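PDB 2BAC: putative aminooxidase from Propionibacterium acnes, which probably isomerises double bonds of polyunsaturated fatty acids with the help of bound FAD, within a fold shared with flavin-containing amine oxidases. Local coordinates for residues 170-175 with 331-336; 163-168 with 183-188; 88-93 with 297-302. All coordinates share one frame; numbering follows the deposited sequence.

Contact 1 of 3, residues 170-175 with 331-336; sequences YGHFDN and RNHPDY. With ODT ((11E,13E,15Z)-octadeca-11,13,15-trienoic acid), chain E.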
loop_
_atom_site.group_PDB
_atom_site.type_symbol
_atom_site.label_atom_id
_atom_site.label_comp_id
_atom_site.label_asym_id
_atom_site.label_seq_id
_atom_site.Cartn_x
_atom_site.Cartn_y
_atom_site.Cartn_z
ATOM N N TYR A 170 -1.200 -5.274 5.957
ATOM C CA TYR A 170 -2.479 -4.575 5.846
ATOM C C TYR A 170 -3.435 -4.747 7.048
ATOM O O TYR A 170 -4.528 -4.162 7.058
ATOM C CB TYR A 170 -3.163 -4.963 4.544
ATOM C CG TYR A 170 -2.437 -4.446 3.318
ATOM C CD1 TYR A 170 -2.267 -3.064 3.117
ATOM C CD2 TYR A 170 -1.934 -5.318 2.347
ATOM C CE1 TYR A 170 -1.586 -2.569 1.990
ATOM C CE2 TYR A 170 -1.275 -4.840 1.218
ATOM C CZ TYR A 170 -1.104 -3.466 1.042
ATOM O OH TYR A 170 -0.455 -2.996 -0.074
ATOM N N GLY A 171 -3.036 -5.534 8.050
ATOM C CA GLY A 171 -3.823 -5.661 9.257
ATOM C C GLY A 171 -4.603 -6.949 9.299
ATOM O O GLY A 171 -4.352 -7.861 8.517
ATOM N N HIS A 172 -5.552 -7.005 10.228
ATOM C CA HIS A 172 -6.190 -8.244 10.627
ATOM C C HIS A 172 -7.680 -8.232 10.368
ATOM O O HIS A 172 -8.361 -7.220 10.573
ATOM C CB HIS A 172 -5.900 -8.496 12.105
ATOM C CG HIS A 172 -4.455 -8.764 12.372
ATOM N ND1 HIS A 172 -3.518 -7.757 12.444
ATOM C CD2 HIS A 172 -3.775 -9.927 12.498
ATOM C CE1 HIS A 172 -2.326 -8.287 12.648
ATOM N NE2 HIS A 172 -2.453 -9.602 12.676
ATOM N N PHE A 173 -8.176 -9.390 9.939
ATOM C CA PHE A 173 -9.577 -9.543 9.507
ATOM C C PHE A 173 -10.610 -9.377 10.617
ATOM O O PHE A 173 -11.789 -9.199 10.337
ATOM C CB PHE A 173 -9.783 -10.915 8.843
ATOM C CG PHE A 173 -9.047 -11.100 7.542
ATOM C CD1 PHE A 173 -8.659 -12.384 7.140
ATOM C CD2 PHE A 173 -8.767 -10.024 6.702
ATOM C CE1 PHE A 173 -8.005 -12.596 5.934
ATOM C CE2 PHE A 173 -8.098 -10.224 5.479
ATOM C CZ PHE A 173 -7.724 -11.517 5.097
ATOM N N ASP A 174 -10.186 -9.454 11.871
ATOM C CA ASP A 174 -11.097 -9.172 12.982
ATOM C C ASP A 174 -11.603 -7.731 12.941
ATOM O O ASP A 174 -12.631 -7.442 13.534
ATOM C CB ASP A 174 -10.463 -9.491 14.353
ATOM C CG ASP A 174 -9.175 -8.687 14.631
ATOM O OD1 ASP A 174 -8.085 -9.206 14.362
ATOM O OD2 ASP A 174 -9.237 -7.551 15.138
ATOM N N ASN A 175 -10.914 -6.840 12.225
ATOM C CA ASN A 175 -11.260 -5.415 12.274
ATOM C C ASN A 175 -11.168 -4.610 10.966
ATOM O O ASN A 175 -11.844 -3.580 10.828
ATOM C CB ASN A 175 -10.434 -4.717 13.376
ATOM C CG ASN A 175 -8.938 -4.714 13.079
ATOM O OD1 ASN A 175 -8.444 -3.820 12.418
ATOM N ND2 ASN A 175 -8.223 -5.716 13.568
ATOM N N ARG A 331 3.580 -4.044 14.034
ATOM C CA ARG A 331 3.772 -3.582 15.409
ATOM C C ARG A 331 2.490 -3.105 16.104
ATOM O O ARG A 331 2.530 -2.767 17.285
ATOM C CB ARG A 331 4.808 -2.457 15.435
ATOM C CG ARG A 331 6.190 -2.884 14.986
ATOM C CD ARG A 331 7.127 -1.694 14.842
ATOM N NE ARG A 331 7.279 -1.001 16.115
ATOM C CZ ARG A 331 7.698 0.248 16.261
ATOM N NH1 ARG A 331 8.043 0.970 15.212
ATOM N NH2 ARG A 331 7.790 0.783 17.484
ATOM N N ASN A 332 1.358 -3.110 15.399
ATOM C CA ASN A 332 0.103 -2.551 15.908
ATOM C C ASN A 332 -1.153 -3.401 15.601
ATOM O O ASN A 332 -1.221 -4.089 14.583
ATOM C CB ASN A 332 -0.097 -1.151 15.314
ATOM C CG ASN A 332 -0.517 -1.203 13.848
ATOM O OD1 ASN A 332 0.290 -1.516 12.977
ATOM N ND2 ASN A 332 -1.804 -0.933 13.578
ATOM N N HIS A 333 -2.143 -3.307 16.486
ATOM C CA HIS A 333 -3.472 -3.863 16.284
ATOM C C HIS A 333 -4.425 -3.111 17.226
ATOM O O HIS A 333 -4.076 -2.853 18.368
ATOM C CB HIS A 333 -3.466 -5.355 16.620
ATOM C CG HIS A 333 -4.768 -6.055 16.369
ATOM N ND1 HIS A 333 -5.861 -5.933 17.206
ATOM C CD2 HIS A 333 -5.134 -6.929 15.398
ATOM C CE1 HIS A 333 -6.849 -6.677 16.741
ATOM N NE2 HIS A 333 -6.434 -7.295 15.645
ATOM N N PRO A 334 -5.639 -2.773 16.773
ATOM C CA PRO A 334 -6.526 -2.030 17.683
ATOM C C PRO A 334 -6.690 -2.628 19.091
ATOM O O PRO A 334 -6.750 -1.872 20.056
ATOM C CB PRO A 334 -7.870 -2.040 16.937
ATOM C CG PRO A 334 -7.480 -2.127 15.482
ATOM C CD PRO A 334 -6.293 -3.047 15.473
ATOM N N ASP A 335 -6.763 -3.954 19.207
ATOM C CA ASP A 335 -6.932 -4.625 20.507
ATOM C C ASP A 335 -5.666 -4.700 21.361
ATOM O O ASP A 335 -5.736 -5.154 22.513
ATOM C CB ASP A 335 -7.443 -6.054 20.325
ATOM C CG ASP A 335 -8.814 -6.115 19.727
ATOM O OD1 ASP A 335 -9.519 -5.091 19.732
ATOM O OD2 ASP A 335 -9.192 -7.190 19.228
ATOM N N TYR A 336 -4.527 -4.283 20.802
ATOM C CA TYR A 336 -3.237 -4.368 21.485
ATOM C C TYR A 336 -2.496 -3.021 21.567
ATOM O O TYR A 336 -2.660 -2.155 20.706
ATOM C CB TYR A 336 -2.339 -5.373 20.754
ATOM C CG TYR A 336 -2.814 -6.804 20.877
ATOM C CD1 TYR A 336 -2.328 -7.621 21.883
ATOM C CD2 TYR A 336 -3.753 -7.337 19.987
ATOM C CE1 TYR A 336 -2.751 -8.925 22.013
ATOM C CE2 TYR A 336 -4.185 -8.651 20.113
ATOM C CZ TYR A 336 -3.678 -9.440 21.136
ATOM O OH TYR A 336 -4.085 -10.752 21.279
HETATM O O1 ODT E . 4.805 -15.287 -2.047
HETATM C C1 ODT E . 5.778 -15.502 -2.791
HETATM O O2 ODT E . 5.774 -16.396 -3.669
HETATM C C2 ODT E . 6.977 -14.623 -2.583
HETATM C C3 ODT E . 6.574 -13.510 -1.616
HETATM C C4 ODT E . 7.768 -12.950 -0.855
HETATM C C5 ODT E . 7.299 -12.281 0.430
HETATM C C6 ODT E . 7.322 -10.778 0.239
HETATM C C7 ODT E . 6.535 -10.033 1.296
HETATM C C8 ODT E . 5.674 -8.968 0.642
HETATM C C9 ODT E . 5.604 -7.808 1.607
HETATM C C10 ODT E . 4.513 -6.763 1.385
HETATM C C11 ODT E . 3.660 -6.806 0.137
HETATM C C12 ODT E . 2.751 -5.841 0.156
HETATM C C13 ODT E . 1.724 -5.522 -0.831
HETATM C C14 ODT E . 1.496 -6.138 -1.971
HETATM C C15 ODT E . 0.397 -5.603 -2.768
HETATM C C16 ODT E . 0.036 -6.127 -3.944
HETATM C C17 ODT E . 0.721 -7.325 -4.584
HETATM C C18 ODT E . 0.056 -7.653 -5.912
HETATM O O HOH W 1 -3.052 -4.943 12.637
HETATM O O HOH W 2 -10.867 -6.778 17.122
#

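Contact 2 of 3, residues 163-168 with 183-188; sequences NPFTAF and KYLDFV. With ODT ((11E,13E,15Z)-octadeca-11,13,15-trienoic acid), chain E.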
loop_
_atom_site.group_PDB
_atom_site.type_symbol
_atom_site.label_atom_id
_atom_site.label_comp_id
_atom_site.label_asym_id
_atom_site.label_seq_id
_atom_site.Cartn_x
_atom_site.Cartn_y
_atom_site.Cartn_z
ATOM N N ASN A 163 -2.878 -14.524 3.633
ATOM C CA ASN A 163 -1.433 -14.550 3.353
ATOM C C ASN A 163 -0.918 -13.301 2.604
ATOM O O ASN A 163 0.006 -12.642 3.083
ATOM C CB ASN A 163 -1.032 -15.830 2.619
ATOM C CG ASN A 163 -1.457 -17.103 3.366
ATOM O OD1 ASN A 163 -1.296 -17.222 4.584
ATOM N ND2 ASN A 163 -1.995 -18.059 2.618
ATOM N N PRO A 164 -1.555 -12.934 1.468
ATOM C CA PRO A 164 -1.182 -11.673 0.838
ATOM C C PRO A 164 -1.896 -10.425 1.411
ATOM O O PRO A 164 -1.942 -9.397 0.730
ATOM C CB PRO A 164 -1.552 -11.908 -0.621
ATOM C CG PRO A 164 -2.727 -12.797 -0.574
ATOM C CD PRO A 164 -2.625 -13.605 0.712
ATOM N N PHE A 165 -2.429 -10.515 2.633
ATOM C CA PHE A 165 -3.075 -9.370 3.295
ATOM C C PHE A 165 -2.469 -9.035 4.651
ATOM O O PHE A 165 -1.896 -7.970 4.809
ATOM C CB PHE A 165 -4.590 -9.544 3.463
ATOM C CG PHE A 165 -5.275 -8.270 3.822
ATOM C CD1 PHE A 165 -5.625 -7.359 2.831
ATOM C CD2 PHE A 165 -5.479 -7.917 5.154
ATOM C CE1 PHE A 165 -6.213 -6.125 3.162
ATOM C CE2 PHE A 165 -6.071 -6.686 5.491
ATOM C CZ PHE A 165 -6.445 -5.798 4.496
ATOM N N THR A 166 -2.600 -9.933 5.625
ATOM C CA THR A 166 -2.096 -9.665 6.991
ATOM C C THR A 166 -0.574 -9.676 7.009
ATOM O O THR A 166 0.038 -8.732 7.494
ATOM C CB THR A 166 -2.651 -10.673 8.025
ATOM O OG1 THR A 166 -4.081 -10.587 8.048
ATOM C CG2 THR A 166 -2.091 -10.397 9.438
ATOM N N ALA A 167 0.018 -10.748 6.471
ATOM C CA ALA A 167 1.491 -10.890 6.301
ATOM C C ALA A 167 2.126 -9.712 5.526
ATOM O O ALA A 167 3.289 -9.324 5.778
ATOM C CB ALA A 167 1.820 -12.213 5.604
ATOM N N PHE A 168 1.348 -9.172 4.587
ATOM C CA PHE A 168 1.762 -8.058 3.739
ATOM C C PHE A 168 1.467 -6.694 4.397
ATOM O O PHE A 168 1.498 -5.657 3.717
ATOM C CB PHE A 168 1.044 -8.137 2.366
ATOM C CG PHE A 168 1.593 -9.186 1.421
ATOM C CD1 PHE A 168 2.352 -10.272 1.878
ATOM C CD2 PHE A 168 1.324 -9.081 0.056
ATOM C CE1 PHE A 168 2.843 -11.234 0.989
ATOM C CE2 PHE A 168 1.815 -10.024 -0.855
ATOM C CZ PHE A 168 2.570 -11.113 -0.391
ATOM N N LYS A 183 -11.103 -4.723 -2.645
ATOM C CA LYS A 183 -10.656 -3.807 -3.699
ATOM C C LYS A 183 -9.201 -4.078 -4.078
ATOM O O LYS A 183 -8.795 -3.890 -5.226
ATOM C CB LYS A 183 -10.815 -2.356 -3.248
ATOM C CG LYS A 183 -12.256 -1.916 -3.216
ATOM C CD LYS A 183 -12.428 -0.441 -2.888
ATOM C CE LYS A 183 -13.914 -0.105 -2.717
ATOM N NZ LYS A 183 -14.653 -0.353 -3.985
ATOM N N TYR A 184 -8.414 -4.503 -3.093
ATOM C CA TYR A 184 -7.077 -5.038 -3.334
ATOM C C TYR A 184 -7.194 -6.497 -3.816
ATOM O O TYR A 184 -7.050 -6.777 -4.993
ATOM C CB TYR A 184 -6.244 -4.894 -2.058
ATOM C CG TYR A 184 -5.012 -5.770 -1.913
ATOM C CD1 TYR A 184 -4.172 -6.031 -2.985
ATOM C CD2 TYR A 184 -4.671 -6.289 -0.668
ATOM C CE1 TYR A 184 -3.036 -6.810 -2.837
ATOM C CE2 TYR A 184 -3.536 -7.065 -0.499
ATOM C CZ TYR A 184 -2.718 -7.331 -1.593
ATOM O OH TYR A 184 -1.607 -8.125 -1.434
ATOM N N LEU A 185 -7.481 -7.427 -2.930
ATOM C CA LEU A 185 -7.600 -8.817 -3.354
ATOM C C LEU A 185 -9.000 -9.078 -3.893
ATOM O O LEU A 185 -9.809 -9.763 -3.255
ATOM C CB LEU A 185 -7.262 -9.773 -2.204
ATOM C CG LEU A 185 -5.805 -9.656 -1.750
ATOM C CD1 LEU A 185 -5.621 -10.094 -0.296
ATOM C CD2 LEU A 185 -4.875 -10.400 -2.719
ATOM N N ASP A 186 -9.291 -8.517 -5.068
ATOM C CA ASP A 186 -10.502 -8.898 -5.801
ATOM C C ASP A 186 -10.295 -10.328 -6.337
ATOM O O ASP A 186 -9.194 -10.860 -6.267
ATOM C CB ASP A 186 -10.850 -7.879 -6.908
ATOM C CG ASP A 186 -9.738 -7.692 -7.931
ATOM O OD1 ASP A 186 -8.627 -8.199 -7.727
ATOM O OD2 ASP A 186 -9.964 -7.023 -8.949
ATOM N N PHE A 187 -11.345 -10.969 -6.834
ATOM C CA PHE A 187 -11.258 -12.415 -7.111
ATOM C C PHE A 187 -10.100 -12.695 -8.097
ATOM O O PHE A 187 -9.255 -13.570 -7.841
ATOM C CB PHE A 187 -12.601 -12.962 -7.622
ATOM C CG PHE A 187 -12.800 -14.445 -7.388
ATOM C CD1 PHE A 187 -13.135 -14.923 -6.132
ATOM C CD2 PHE A 187 -12.647 -15.360 -8.434
ATOM C CE1 PHE A 187 -13.319 -16.287 -5.906
ATOM C CE2 PHE A 187 -12.826 -16.723 -8.225
ATOM C CZ PHE A 187 -13.170 -17.194 -6.959
ATOM N N VAL A 188 -10.039 -11.913 -9.180
ATOM C CA VAL A 188 -8.974 -12.006 -10.178
ATOM C C VAL A 188 -7.573 -11.892 -9.590
ATOM O O VAL A 188 -6.714 -12.724 -9.886
ATOM C CB VAL A 188 -9.134 -10.938 -11.290
ATOM C CG1 VAL A 188 -7.868 -10.838 -12.132
ATOM C CG2 VAL A 188 -10.303 -11.306 -12.194
HETATM O O1 ODT E . 4.805 -15.287 -2.047
HETATM C C1 ODT E . 5.778 -15.502 -2.791
HETATM O O2 ODT E . 5.774 -16.396 -3.669
HETATM C C2 ODT E . 6.977 -14.623 -2.583
HETATM C C3 ODT E . 6.574 -13.510 -1.616
HETATM C C4 ODT E . 7.768 -12.950 -0.855
HETATM C C5 ODT E . 7.299 -12.281 0.430
HETATM C C6 ODT E . 7.322 -10.778 0.239
HETATM C C7 ODT E . 6.535 -10.033 1.296
HETATM C C8 ODT E . 5.674 -8.968 0.642
HETATM C C9 ODT E . 5.604 -7.808 1.607
HETATM C C10 ODT E . 4.513 -6.763 1.385
HETATM C C11 ODT E . 3.660 -6.806 0.137
HETATM C C12 ODT E . 2.751 -5.841 0.156
HETATM C C13 ODT E . 1.724 -5.522 -0.831
HETATM C C14 ODT E . 1.496 -6.138 -1.971
HETATM C C15 ODT E . 0.397 -5.603 -2.768
HETATM C C16 ODT E . 0.036 -6.127 -3.944
HETATM C C17 ODT E . 0.721 -7.325 -4.584
HETATM C C18 ODT E . 0.056 -7.653 -5.912
#

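Contact 3 of 3, residues 88-93 with 297-302; sequences REFLHE and YVPDNM. With ODT ((11E,13E,15Z)-octadeca-11,13,15-trienoic acid), chain E.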
loop_
_atom_site.group_PDB
_atom_site.type_symbol
_atom_site.label_atom_id
_atom_site.label_comp_id
_atom_site.label_asym_id
_atom_site.label_seq_id
_atom_site.Cartn_x
_atom_site.Cartn_y
_atom_site.Cartn_z
ATOM N N ARG A 88 7.116 -19.616 -2.896
ATOM C CA ARG A 88 6.857 -19.632 -1.456
ATOM C C ARG A 88 6.659 -21.030 -0.876
ATOM O O ARG A 88 6.110 -21.903 -1.516
ATOM C CB ARG A 88 5.592 -18.813 -1.136
ATOM C CG ARG A 88 4.299 -19.341 -1.784
ATOM C CD ARG A 88 3.120 -18.448 -1.466
ATOM N NE ARG A 88 2.991 -17.298 -2.379
ATOM C CZ ARG A 88 2.250 -17.269 -3.503
ATOM N NH1 ARG A 88 1.517 -18.319 -3.905
ATOM N NH2 ARG A 88 2.233 -16.150 -4.235
ATOM N N GLU A 89 7.097 -21.197 0.364
ATOM C CA GLU A 89 6.664 -22.282 1.217
ATOM C C GLU A 89 5.963 -21.720 2.466
ATOM O O GLU A 89 5.995 -20.512 2.724
ATOM C CB GLU A 89 7.871 -23.101 1.646
ATOM C CG GLU A 89 8.825 -22.364 2.631
ATOM C CD GLU A 89 10.029 -23.195 2.976
ATOM O OE1 GLU A 89 10.089 -24.355 2.487
ATOM O OE2 GLU A 89 10.922 -22.698 3.715
ATOM N N PHE A 90 5.375 -22.618 3.256
ATOM C CA PHE A 90 4.658 -22.241 4.475
ATOM C C PHE A 90 5.262 -22.889 5.702
ATOM O O PHE A 90 5.575 -24.070 5.683
ATOM C CB PHE A 90 3.186 -22.629 4.364
ATOM C CG PHE A 90 2.442 -21.806 3.388
ATOM C CD1 PHE A 90 1.830 -20.625 3.787
ATOM C CD2 PHE A 90 2.380 -22.183 2.064
ATOM C CE1 PHE A 90 1.144 -19.849 2.891
ATOM C CE2 PHE A 90 1.705 -21.405 1.144
ATOM C CZ PHE A 90 1.083 -20.235 1.562
ATOM N N LEU A 91 5.410 -22.091 6.758
ATOM C CA LEU A 91 6.044 -22.497 8.000
ATOM C C LEU A 91 5.061 -22.339 9.151
ATOM O O LEU A 91 4.247 -21.412 9.161
ATOM C CB LEU A 91 7.264 -21.617 8.313
ATOM C CG LEU A 91 8.377 -21.480 7.268
ATOM C CD1 LEU A 91 9.519 -20.649 7.845
ATOM C CD2 LEU A 91 8.889 -22.833 6.765
ATOM N N HIS A 92 5.146 -23.240 10.125
ATOM C CA HIS A 92 4.514 -23.014 11.422
ATOM C C HIS A 92 5.432 -22.080 12.220
ATOM O O HIS A 92 6.585 -21.831 11.826
ATOM C CB HIS A 92 4.295 -24.332 12.159
ATOM C CG HIS A 92 3.164 -25.138 11.611
ATOM N ND1 HIS A 92 1.871 -24.658 11.547
ATOM C CD2 HIS A 92 3.129 -26.392 11.098
ATOM C CE1 HIS A 92 1.091 -25.582 11.013
ATOM N NE2 HIS A 92 1.828 -26.642 10.733
ATOM N N GLU A 93 4.930 -21.551 13.326
ATOM C CA GLU A 93 5.740 -20.631 14.139
ATOM C C GLU A 93 7.018 -21.267 14.768
ATOM O O GLU A 93 7.951 -20.552 15.170
ATOM C CB GLU A 93 4.876 -19.940 15.191
ATOM C CG GLU A 93 4.229 -20.852 16.230
ATOM C CD GLU A 93 3.247 -20.077 17.079
ATOM O OE1 GLU A 93 3.424 -19.995 18.305
ATOM O OE2 GLU A 93 2.308 -19.495 16.502
ATOM N N TYR A 297 6.250 -17.917 4.310
ATOM C CA TYR A 297 5.102 -17.331 4.999
ATOM C C TYR A 297 4.849 -18.138 6.246
ATOM O O TYR A 297 5.073 -19.344 6.241
ATOM C CB TYR A 297 3.835 -17.441 4.160
ATOM C CG TYR A 297 3.773 -16.518 2.975
ATOM C CD1 TYR A 297 2.831 -15.484 2.922
ATOM C CD2 TYR A 297 4.649 -16.677 1.901
ATOM C CE1 TYR A 297 2.754 -14.644 1.827
ATOM C CE2 TYR A 297 4.604 -15.824 0.814
ATOM C CZ TYR A 297 3.653 -14.804 0.782
ATOM O OH TYR A 297 3.597 -13.951 -0.294
ATOM N N VAL A 298 4.348 -17.471 7.291
ATOM C CA VAL A 298 4.060 -18.093 8.592
ATOM C C VAL A 298 2.644 -17.692 9.041
ATOM O O VAL A 298 2.461 -16.755 9.827
ATOM C CB VAL A 298 5.135 -17.692 9.668
ATOM C CG1 VAL A 298 5.000 -18.531 10.957
ATOM C CG2 VAL A 298 6.562 -17.806 9.080
ATOM N N PRO A 299 1.625 -18.380 8.503
ATOM C CA PRO A 299 0.238 -18.140 8.947
ATOM C C PRO A 299 0.006 -18.086 10.479
ATOM O O PRO A 299 -0.765 -17.233 10.946
ATOM C CB PRO A 299 -0.552 -19.277 8.276
ATOM C CG PRO A 299 0.276 -19.622 7.025
ATOM C CD PRO A 299 1.708 -19.368 7.401
ATOM N N ASP A 300 0.668 -18.944 11.249
ATOM C CA ASP A 300 0.606 -18.858 12.721
ATOM C C ASP A 300 0.935 -17.464 13.265
ATOM O O ASP A 300 0.382 -17.039 14.280
ATOM C CB ASP A 300 1.578 -19.856 13.389
ATOM C CG ASP A 300 1.143 -21.309 13.253
ATOM O OD1 ASP A 300 -0.046 -21.589 13.013
ATOM O OD2 ASP A 300 2.009 -22.184 13.396
ATOM N N ASN A 301 1.870 -16.782 12.615
ATOM C CA ASN A 301 2.376 -15.492 13.095
ATOM C C ASN A 301 1.544 -14.328 12.584
ATOM O O ASN A 301 1.820 -13.171 12.910
ATOM C CB ASN A 301 3.866 -15.308 12.736
ATOM C CG ASN A 301 4.804 -16.041 13.706
ATOM O OD1 ASN A 301 4.352 -16.541 14.719
ATOM N ND2 ASN A 301 6.108 -16.080 13.404
ATOM N N MET A 302 0.517 -14.648 11.804
ATOM C CA MET A 302 -0.443 -13.677 11.310
ATOM C C MET A 302 -1.643 -13.539 12.243
ATOM O O MET A 302 -2.529 -12.718 11.990
ATOM C CB MET A 302 -0.931 -14.089 9.918
ATOM C CG MET A 302 0.156 -14.224 8.871
ATOM S SD MET A 302 -0.559 -14.739 7.306
ATOM C CE MET A 302 0.853 -15.420 6.407
HETATM O O1 ODT E . 4.805 -15.287 -2.047
HETATM C C1 ODT E . 5.778 -15.502 -2.791
HETATM O O2 ODT E . 5.774 -16.396 -3.669
HETATM C C2 ODT E . 6.977 -14.623 -2.583
HETATM C C3 ODT E . 6.574 -13.510 -1.616
HETATM C C4 ODT E . 7.768 -12.950 -0.855
HETATM C C5 ODT E . 7.299 -12.281 0.430
HETATM C C6 ODT E . 7.322 -10.778 0.239
HETATM C C7 ODT E . 6.535 -10.033 1.296
HETATM C C8 ODT E . 5.674 -8.968 0.642
HETATM C C9 ODT E . 5.604 -7.808 1.607
HETATM C C10 ODT E . 4.513 -6.763 1.385
HETATM C C11 ODT E . 3.660 -6.806 0.137
HETATM C C12 ODT E . 2.751 -5.841 0.156
HETATM C C13 ODT E . 1.724 -5.522 -0.831
HETATM C C14 ODT E . 1.496 -6.138 -1.971
HETATM C C15 ODT E . 0.397 -5.603 -2.768
HETATM C C16 ODT E . 0.036 -6.127 -3.944
HETATM C C17 ODT E . 0.721 -7.325 -4.584
HETATM C C18 ODT E . 0.056 -7.653 -5.912
HETATM O O HOH W 3 1.779 -21.385 10.105
HETATM O O HOH W 4 7.758 -17.700 15.132
#

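Contact 1 of 3, residues 170-175 with 331-336
H333 and D174 form the hydrogen bond that crosses this loop-to-loop contact. NE2 of H333 donates to OD1 of D174 over 2.8 Å, almost straight at 169°, on the syn lone pair and in the plane of the imidazole. At the other end of the ring, ND1 of H333 accepts the backbone N of D335 at 3.0 Å, so both ring nitrogens are engaged and its flip is fixed. The second carboxylate oxygen, OD2 of D174, takes the amide ND2 of N175 at 2.6 Å, from above the carboxylate plane. A water donates to OD2 of both D174 and D335, bridging two like charges.

With its CG anti to the backbone N (chi1 -177°), H333 turns its edge toward the face of H172, an offset edge-to-face pair with planes at 62°, CD2 of H333 coming 3.5 Å from ND1 of H172. A second water joins ND1 of H172 to O of N332.

Otherwise the loops meet by van der Waals packing: CG of P334 lies 3.6 Å from the amide oxygen OD1 of N175. A histidine–carboxylate hydrogen bond thus clasps the loop after helix 166-170 to a type I turn, H333 to Y336, that follows strand 325-330.

Contact 2 of 3, residues 163-168 with 183-188
This is a buried, largely aromatic and aliphatic contact between two stretches close in sequence: the turn leading into helix 166-170, and the end of helix 178-184 with the bend that follows it. One polar bond runs through it. OH of Y184 donates to O of P164 at 2.5 Å, in the carbonyl plane with a C=O...donor angle of 152°, so a main-chain acceptor and a phenol satisfy each other in an apolar setting. Y184 reaches that carbonyl because its CG stands anti to the backbone N (chi1 160°), which sends the ring toward 163-168.

Around this bond the hydrocarbon surfaces close. The edge of the Y184 ring meets CD1 of F165, whose nearest approach is to CD2 of Y184 at 3.8 Å; the ring of F165 likewise receives CD1 of L185 near its own plane. L185 forks over the turn, CD1 lying beside CB of F165 and CD2 touching CG of P164 at 3.9 Å, while its CG sits over the centre of the Y184 ring. L185 is itself the centre of an inverse gamma turn, where the chain leaves the helix.

F168 faces two ways. P164 CA lies over the centre of one ring face, and the fatty acid ODT runs across the opposite one, with C11 3.3 Å from CD2 of F168. Further along the same chain, C16 comes within 3.3 Å of CE1 of Y184. F405 and Y170 also meet the Y184 ring, and the side chain of F168 is about 6 Å from the bound FAD. Such an aromatic wall, buttressed from behind by proline and leucine, lines the lipid-binding pocket beside the flavin.

Contact 3 of 3, residues 88-93 with 297-302
R88 and Y297 meet at the carboxylate of the fatty acid ODT and share one of its oxygens. NE of R88 donates to O1 at 2.7 Å, in the guanidinium plane and at an angle of 160°; OH of Y297 donates to the same O1 at 2.5 Å. The R88 chain, bent at chi3 (85°), brings NE to the acid, and its guanidinium stands nearly perpendicular to the Y297 ring, at 87°. The guanidinium has other partners as well: NH2 bonds to O of F193, whose ring makes a cation-pi contact with R88.

The backbones pair as parallel strands. Y297 N donates to O of E89 (3.1 Å), and L91 N donates to O of Y297 (2.8 Å). Beyond this bridge, where 298-302 turns into a 3-10 segment, a water links the two backbones, donating to O of L91 and accepting from N of D300.

Further on, OD2 of D300 accepts twice: from ND1 of H92 at 3.1 Å, on the syn side but tilted from the carboxylate plane, and from N of E93 at 3.0 Å on the anti lone pair. OE2 of E93 lies 4.1 Å from OD2 of D300, but salt bridges to R303 and R306 probably offset that repulsion. ND2 of N301 donates to O of V310 and to a water that also bonds O of E93, while OD1 of N301 accepts from NE of R306, the arginine that also pairs with E93.

Apolar contacts fill the rest, F90 CD1 lying 3.7 Å from CG of P299. Strand 88-91 is flanked in the mixed sheet by 295-297 on one side and antiparallel 97-98 on the other, and F355 of helix 341-355 packs on L91, V298 and N301.

Contact 2 is the buried core member, whereas contacts 1 and 3 are partly buried and mix buried with more exposed residues. The chemistry follows: rings and aliphatic carbons dominate contact 2, histidine–carboxylate bonds and bridging waters recur in 1 and 3, and strand pairing belongs to 3. Contacts 1 and 2 both draw on the region of helix 166-170, joined by the probable hydrogen bonds G171 O to T166 OG1 and Y170 N to F165 O. All three touch the one fatty acid: contact 3 at its carboxylate, contact 2 along its chain, and contact 1 only through Y170. M302 packs against 163-168, bringing contact 3 beside contact 2.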